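Leucine aminopeptidase 2 (Saccharomyces cerevisiae, PDB 2XQ0) cleaves N-terminal residues, preferentially from di- and tripeptides, as a zinc aminopeptidase, with low epoxide hydrolase activity in vitro. Local coordinates at residues Leu322-Thr327 with Val388-Gly393; Phe368-Gln373 with Tyr456-Pro461. One frame throughout, in Å; residues are numbered along the deposited sequence. Where two conformers were deposited one is given.

Contact 1 of 2, residues Leu322-Thr327 with Val388-Gly393; sequences LNEGWT and VPYEKG. With ZN (zinc ion), chain C; BES (2-(3-amino-2-hydroxy-4-phenyl-butyrylamino)-4-methyl-pentanoic acid), chain B.
In both E324 and Y390 CG stands anti to the carbonyl carbon (chi1 -64° and -66°), and a further bend at chi2 of E324 lays its chain along the tyrosine, the two side chains pointing the same way toward the zinc ion. CB of E324 sits over the centre of the Y390 ring, 3.8 Å from the centroid, a CH-pi contact that uses the aliphatic part of the glutamate. Beyond it the carboxylate leans 29° from the ring plane and reaches the metal, with OE1 of E324 at 2.2 Å from zinc and OE2 of E324 at a longer 2.7 Å. H301 and H305 complete the protein ligands. The axes of segments 322-327 and 388-393 can come within 7.1 Å because G325 and G393 lie nearest each other, their CA atoms 3.9 Å apart; a CB on either would clash. The Y390 hydroxyl donates to O3 of bestatin (BES) over 3.0 Å, and O3 lies at the ring edge, in plane. A phenylalanine here would retain the face under E324 but, lacking the hydroxyl, is likely to leave that inhibitor oxygen without its phenol donor. Bestatin chelates zinc through O2 and O3, each at 2.4 Å, so metal and proton donor grip O3 together, consistent with polarisation of the scissile carbonyl and stabilisation of an oxyanion during peptide hydrolysis in this M1 enzyme.

Contact 2 of 2, residues Phe368-Gln373 with Tyr456-Pro461; sequences FSTLVQ and YKPGMP
S369 meets G459 through its hydroxyl: with chi1 at 75°, OG lies between its own backbone N and carbonyl carbon and accepts the amide proton of G459, OG of S369 to N of G459 being 2.8 Å with an N-H...O angle of 156°. Just after helix 365-368, this hydroxyl thus bonds back to P365 O and across to the loop after helix 451-456, and OG of S369 also lies 3.3 Å from CB of P458. Glycine suits position 459 because its backbone takes a positive phi, where a CB would jam against the preceding carbonyl oxygen. T370 has two jobs. OG1 of T370 reaches forward to V372 O, 2.8 Å away and well above that carbonyl's plane; this rotation leaves CG2 of T370 beside the backbone N, where it rests 3.3 Å from O of Y456. In V372 CG1 is anti to the backbone N (chi1 169°), which sends CG1 of V372 obliquely against CE1, CZ and OH of Y456, 3.7 Å from CE1. The ring also takes part in a cation-pi pair with R9. A water accepts from L371 N at 2.8 Å and donates to K457 O. One direct bond, one water bridge and small methyl contacts thus join two irregular segments, with side chain and solvent serving backbone groups that no regular secondary structure pairs.

Overall arrangement
The segments alternate along the chain, 322-327, 368-373, 388-393 and then 456-461, so the two contacts interlock; their centres are 12 Å apart. Contact 1 joins helices 321-339 and 388-403 beside the zinc, about 11 Å from the centre of the chain, whereas contact 2 lies farther out, about 20 Å from that centre, and joins the loops that follow helices 365-368 and 451-456. K392, two residues after the proton donor Y390 on helix 388-403, connects them: its NZ probably hydrogen-bonds to S369 O and lies close to G459 O. The helix that presents Y390 to the active site is therefore in touch on its far side with both loops of contact 2.

Contact 1 of 2, residues Leu322-Thr327 with Val388-Gly393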
loop_
_atom_site.group_PDB
_atom_site.type_symbol
_atom_site.label_atom_id
_atom_site.label_comp_id
_atom_site.label_asym_id
_atom_site.label_seq_id
_atom_site.Cartn_x
_atom_site.Cartn_y
_atom_site.Cartn_z
ATOM N N LEU A 322 3.384 4.290 12.179
ATOM C CA LEU A 322 3.270 5.754 12.119
ATOM C C LEU A 322 2.843 6.197 10.735
ATOM O O LEU A 322 2.164 7.205 10.576
ATOM C CB LEU A 322 4.586 6.430 12.475
ATOM C CG LEU A 322 4.937 6.400 13.972
ATOM C CD1 LEU A 322 6.343 6.935 14.221
ATOM C CD2 LEU A 322 3.888 7.188 14.756
ATOM N N ASN A 323 3.311 5.480 9.714
ATOM C CA ASN A 323 2.873 5.737 8.352
ATOM C C ASN A 323 1.460 5.197 8.172
ATOM O O ASN A 323 0.505 5.965 8.066
ATOM C CB ASN A 323 3.804 5.084 7.312
ATOM C CG ASN A 323 5.058 5.912 7.015
ATOM O OD1 ASN A 323 5.553 6.656 7.857
ATOM N ND2 ASN A 323 5.578 5.767 5.803
ATOM N N GLU A 324 1.324 3.871 8.165
ATOM C CA GLU A 324 0.058 3.252 7.759
ATOM C C GLU A 324 -1.099 3.434 8.751
ATOM O O GLU A 324 -2.247 3.535 8.339
ATOM C CB GLU A 324 0.250 1.770 7.428
ATOM C CG GLU A 324 1.176 1.506 6.229
ATOM C CD GLU A 324 0.669 2.107 4.919
ATOM O OE1 GLU A 324 -0.529 2.468 4.827
ATOM O OE2 GLU A 324 1.469 2.209 3.967
ATOM N N GLY A 325 -0.807 3.467 10.043
ATOM C CA GLY A 325 -1.854 3.667 11.048
ATOM C C GLY A 325 -2.442 5.063 10.977
ATOM O O GLY A 325 -3.671 5.262 10.950
ATOM N N TRP A 326 -1.573 6.055 10.918
ATOM C CA TRP A 326 -2.051 7.414 10.684
ATOM C C TRP A 326 -2.855 7.521 9.380
ATOM O O TRP A 326 -3.963 8.089 9.365
ATOM C CB TRP A 326 -0.859 8.388 10.661
ATOM C CG TRP A 326 -0.577 8.970 12.005
ATOM C CD1 TRP A 326 0.503 8.732 12.803
ATOM C CD2 TRP A 326 -1.400 9.900 12.706
ATOM N NE1 TRP A 326 0.401 9.464 13.966
ATOM C CE2 TRP A 326 -0.759 10.190 13.927
ATOM C CE3 TRP A 326 -2.619 10.517 12.420
ATOM C CZ2 TRP A 326 -1.302 11.063 14.865
ATOM C CZ3 TRP A 326 -3.158 11.390 13.361
ATOM C CH2 TRP A 326 -2.501 11.655 14.554
ATOM N N THR A 327 -2.305 6.982 8.284
ATOM C CA THR A 327 -2.989 7.050 6.980
ATOM C C THR A 327 -4.404 6.473 7.042
ATOM O O THR A 327 -5.339 7.090 6.554
ATOM C CB THR A 327 -2.179 6.373 5.864
ATOM O OG1 THR A 327 -0.903 7.027 5.767
ATOM C CG2 THR A 327 -2.918 6.436 4.501
ATOM N N VAL A 388 -1.685 -5.481 10.708
ATOM C CA VAL A 388 -1.486 -4.918 12.056
ATOM C C VAL A 388 -1.115 -3.426 12.099
ATOM O O VAL A 388 -1.740 -2.658 12.824
ATOM C CB VAL A 388 -0.463 -5.753 12.861
ATOM C CG1 VAL A 388 -0.106 -5.052 14.178
ATOM C CG2 VAL A 388 -1.030 -7.137 13.121
ATOM N N PRO A 389 -0.098 -2.999 11.324
ATOM C CA PRO A 389 0.225 -1.566 11.431
ATOM C C PRO A 389 -0.932 -0.682 10.985
ATOM O O PRO A 389 -1.124 0.411 11.533
ATOM C CB PRO A 389 1.436 -1.388 10.490
ATOM C CG PRO A 389 1.504 -2.662 9.665
ATOM C CD PRO A 389 0.925 -3.739 10.567
ATOM N N TYR A 390 -1.680 -1.150 9.988
ATOM C CA TYR A 390 -2.824 -0.411 9.473
ATOM C C TYR A 390 -3.906 -0.292 10.538
ATOM O O TYR A 390 -4.308 0.806 10.916
ATOM C CB TYR A 390 -3.401 -1.133 8.241
ATOM C CG TYR A 390 -2.474 -1.149 7.037
ATOM C CD1 TYR A 390 -1.463 -2.103 6.913
ATOM C CD2 TYR A 390 -2.628 -0.221 6.016
ATOM C CE1 TYR A 390 -0.607 -2.110 5.802
ATOM C CE2 TYR A 390 -1.785 -0.220 4.902
ATOM C CZ TYR A 390 -0.784 -1.159 4.801
ATOM O OH TYR A 390 0.035 -1.154 3.691
ATOM N N GLU A 391 -4.380 -1.433 11.006
ATOM C CA GLU A 391 -5.608 -1.472 11.799
ATOM C C GLU A 391 -5.383 -1.388 13.298
ATOM O O GLU A 391 -6.180 -0.780 14.000
ATOM C CB GLU A 391 -6.421 -2.724 11.471
ATOM C CG GLU A 391 -6.934 -2.782 10.023
ATOM C CD GLU A 391 -7.948 -1.687 9.697
ATOM O OE1 GLU A 391 -8.590 -1.141 10.625
ATOM O OE2 GLU A 391 -8.098 -1.360 8.504
ATOM N N LYS A 392 -4.340 -2.023 13.816
ATOM C CA LYS A 392 -4.027 -1.792 15.218
ATOM C C LYS A 392 -3.563 -0.345 15.341
ATOM O O LYS A 392 -3.857 0.339 16.326
ATOM C CB LYS A 392 -2.965 -2.794 15.739
ATOM C CG LYS A 392 -2.804 -2.764 17.260
ATOM C CD LYS A 392 -1.718 -3.707 17.804
ATOM C CE LYS A 392 -2.233 -5.115 18.080
ATOM N NZ LYS A 392 -1.319 -5.915 19.003
ATOM N N GLY A 393 -2.836 0.127 14.329
ATOM C CA GLY A 393 -2.402 1.518 14.293
ATOM C C GLY A 393 -3.576 2.466 14.320
ATOM O O GLY A 393 -3.658 3.342 15.176
HETATM ZN ZN ZN C . -0.759 3.131 2.701
HETATM N N2 BES B . 2.406 1.848 -0.261
HETATM C C1 BES B . 1.335 1.084 0.345
HETATM C C6 BES B . 1.386 -0.367 -0.137
HETATM C C7 BES B . 2.671 -1.022 0.320
HETATM C C8 BES B . 3.087 -0.878 1.639
HETATM C C12 BES B . 3.444 -1.752 -0.578
HETATM C C9 BES B . 4.270 -1.472 2.062
HETATM C C11 BES B . 4.629 -2.346 -0.152
HETATM C C10 BES B . 5.043 -2.207 1.169
HETATM C C2 BES B . -0.034 1.697 0.022
HETATM O O2 BES B . -0.184 3.069 0.413
HETATM C C3 BES B . -1.060 0.866 0.717
HETATM O O3 BES B . -1.201 0.906 1.942
HETATM N N1 BES B . -1.720 0.118 -0.157
HETATM C C4 BES B . -2.788 -0.828 0.096
HETATM C C13 BES B . -4.047 -0.022 -0.197
HETATM C C14 BES B . -5.052 -0.057 0.948
HETATM C C15 BES B . -5.996 1.136 0.852
HETATM C C16 BES B . -4.365 -0.105 2.311
HETATM C C5 BES B . -2.651 -1.911 -0.935
HETATM O O1 BES B . -3.094 -3.053 -0.678
HETATM O O4 BES B . -2.086 -1.628 -2.021
#

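Contact 2 of 2, residues Phe368-Gln373 with Tyr456-Pro461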
loop_
_atom_site.group_PDB
_atom_site.type_symbol
_atom_site.label_atom_id
_atom_site.label_comp_id
_atom_site.label_asym_id
_atom_site.label_seq_id
_atom_site.Cartn_x
_atom_site.Cartn_y
_atom_site.Cartn_z
ATOM N N PHE A 368 4.911 -11.046 15.212
ATOM C CA PHE A 368 4.538 -10.141 14.136
ATOM C C PHE A 368 3.223 -9.387 14.343
ATOM O O PHE A 368 2.841 -8.592 13.493
ATOM C CB PHE A 368 4.541 -10.857 12.785
ATOM C CG PHE A 368 5.916 -11.278 12.322
ATOM C CD1 PHE A 368 6.242 -12.620 12.204
ATOM C CD2 PHE A 368 6.878 -10.330 12.010
ATOM C CE1 PHE A 368 7.506 -13.010 11.775
ATOM C CE2 PHE A 368 8.148 -10.714 11.586
ATOM C CZ PHE A 368 8.454 -12.050 11.469
ATOM N N SER A 369 2.539 -9.606 15.464
ATOM C CA SER A 369 1.290 -8.884 15.695
ATOM C C SER A 369 1.428 -7.738 16.689
ATOM O O SER A 369 0.443 -7.119 17.064
ATOM C CB SER A 369 0.170 -9.834 16.121
ATOM O OG SER A 369 0.325 -10.250 17.462
ATOM N N THR A 370 2.650 -7.460 17.129
ATOM C CA THR A 370 2.882 -6.306 17.988
ATOM C C THR A 370 2.889 -5.071 17.109
ATOM O O THR A 370 3.358 -5.123 15.968
ATOM C CB THR A 370 4.217 -6.418 18.757
ATOM O OG1 THR A 370 5.314 -6.484 17.829
ATOM C CG2 THR A 370 4.218 -7.681 19.628
ATOM N N LEU A 371 2.362 -3.962 17.624
ATOM C CA LEU A 371 2.269 -2.744 16.829
ATOM C C LEU A 371 3.647 -2.218 16.420
ATOM O O LEU A 371 3.860 -1.913 15.263
ATOM C CB LEU A 371 1.482 -1.666 17.565
ATOM C CG LEU A 371 1.205 -0.398 16.757
ATOM C CD1 LEU A 371 0.499 -0.751 15.463
ATOM C CD2 LEU A 371 0.360 0.568 17.580
ATOM N N VAL A 372 4.567 -2.112 17.381
ATOM C CA VAL A 372 5.948 -1.723 17.107
ATOM C C VAL A 372 6.708 -3.003 16.852
ATOM O O VAL A 372 6.562 -3.972 17.603
ATOM C CB VAL A 372 6.579 -1.010 18.328
ATOM C CG1 VAL A 372 8.088 -0.850 18.151
ATOM C CG2 VAL A 372 5.894 0.345 18.572
ATOM N N GLN A 373 7.519 -3.008 15.800
ATOM C CA GLN A 373 8.240 -4.208 15.397
ATOM C C GLN A 373 9.709 -4.151 15.802
ATOM O O GLN A 373 10.222 -3.089 16.171
ATOM C CB GLN A 373 8.094 -4.411 13.880
ATOM C CG GLN A 373 6.735 -4.918 13.490
ATOM C CD GLN A 373 6.495 -6.331 13.980
ATOM O OE1 GLN A 373 5.615 -6.590 14.810
ATOM N NE2 GLN A 373 7.283 -7.253 13.472
ATOM N N TYR A 456 3.416 -2.898 22.434
ATOM C CA TYR A 456 4.334 -4.040 22.452
ATOM C C TYR A 456 3.701 -5.413 22.675
ATOM O O TYR A 456 4.397 -6.411 22.678
ATOM C CB TYR A 456 5.469 -3.806 23.461
ATOM C CG TYR A 456 6.368 -2.668 23.058
ATOM C CD1 TYR A 456 7.376 -2.860 22.132
ATOM C CD2 TYR A 456 6.183 -1.391 23.577
ATOM C CE1 TYR A 456 8.189 -1.813 21.735
ATOM C CE2 TYR A 456 6.990 -0.336 23.184
ATOM C CZ TYR A 456 7.990 -0.557 22.269
ATOM O OH TYR A 456 8.799 0.478 21.875
ATOM N N LYS A 457 2.391 -5.478 22.854
ATOM C CA LYS A 457 1.769 -6.765 23.140
ATOM C C LYS A 457 1.140 -7.299 21.863
ATOM O O LYS A 457 0.630 -6.521 21.059
ATOM C CB LYS A 457 0.716 -6.605 24.242
ATOM C CG LYS A 457 0.374 -7.874 25.016
ATOM C CD LYS A 457 0.464 -7.630 26.521
ATOM C CE LYS A 457 -0.861 -7.908 27.229
ATOM N NZ LYS A 457 -1.192 -9.363 27.302
ATOM N N PRO A 458 1.187 -8.623 21.666
ATOM C CA PRO A 458 0.579 -9.316 20.517
ATOM C C PRO A 458 -0.942 -9.486 20.594
ATOM O O PRO A 458 -1.525 -9.349 21.666
ATOM C CB PRO A 458 1.245 -10.701 20.556
ATOM C CG PRO A 458 1.653 -10.888 21.996
ATOM C CD PRO A 458 2.069 -9.516 22.443
ATOM N N GLY A 459 -1.579 -9.781 19.461
ATOM C CA GLY A 459 -3.009 -10.071 19.449
ATOM C C GLY A 459 -3.905 -8.881 19.152
ATOM O O GLY A 459 -3.415 -7.790 18.856
ATOM N N MET A 460 -5.221 -9.097 19.208
ATOM C CA MET A 460 -6.197 -8.031 18.969
ATOM C C MET A 460 -6.187 -7.040 20.114
ATOM O O MET A 460 -6.120 -7.428 21.266
ATOM C CB MET A 460 -7.611 -8.603 18.834
ATOM C CG MET A 460 -7.757 -9.620 17.738
ATOM S SD MET A 460 -7.589 -8.841 16.128
ATOM C CE MET A 460 -9.130 -7.926 16.019
ATOM N N PRO A 461 -6.261 -5.744 19.802
ATOM C CA PRO A 461 -6.395 -4.821 20.920
ATOM C C PRO A 461 -7.825 -4.864 21.463
ATOM O O PRO A 461 -8.662 -5.578 20.926
ATOM C CB PRO A 461 -6.117 -3.476 20.267
ATOM C CG PRO A 461 -6.600 -3.636 18.869
ATOM C CD PRO A 461 -6.461 -5.078 18.506
HETATM O O HOH W 1 1.032 -4.237 20.021
#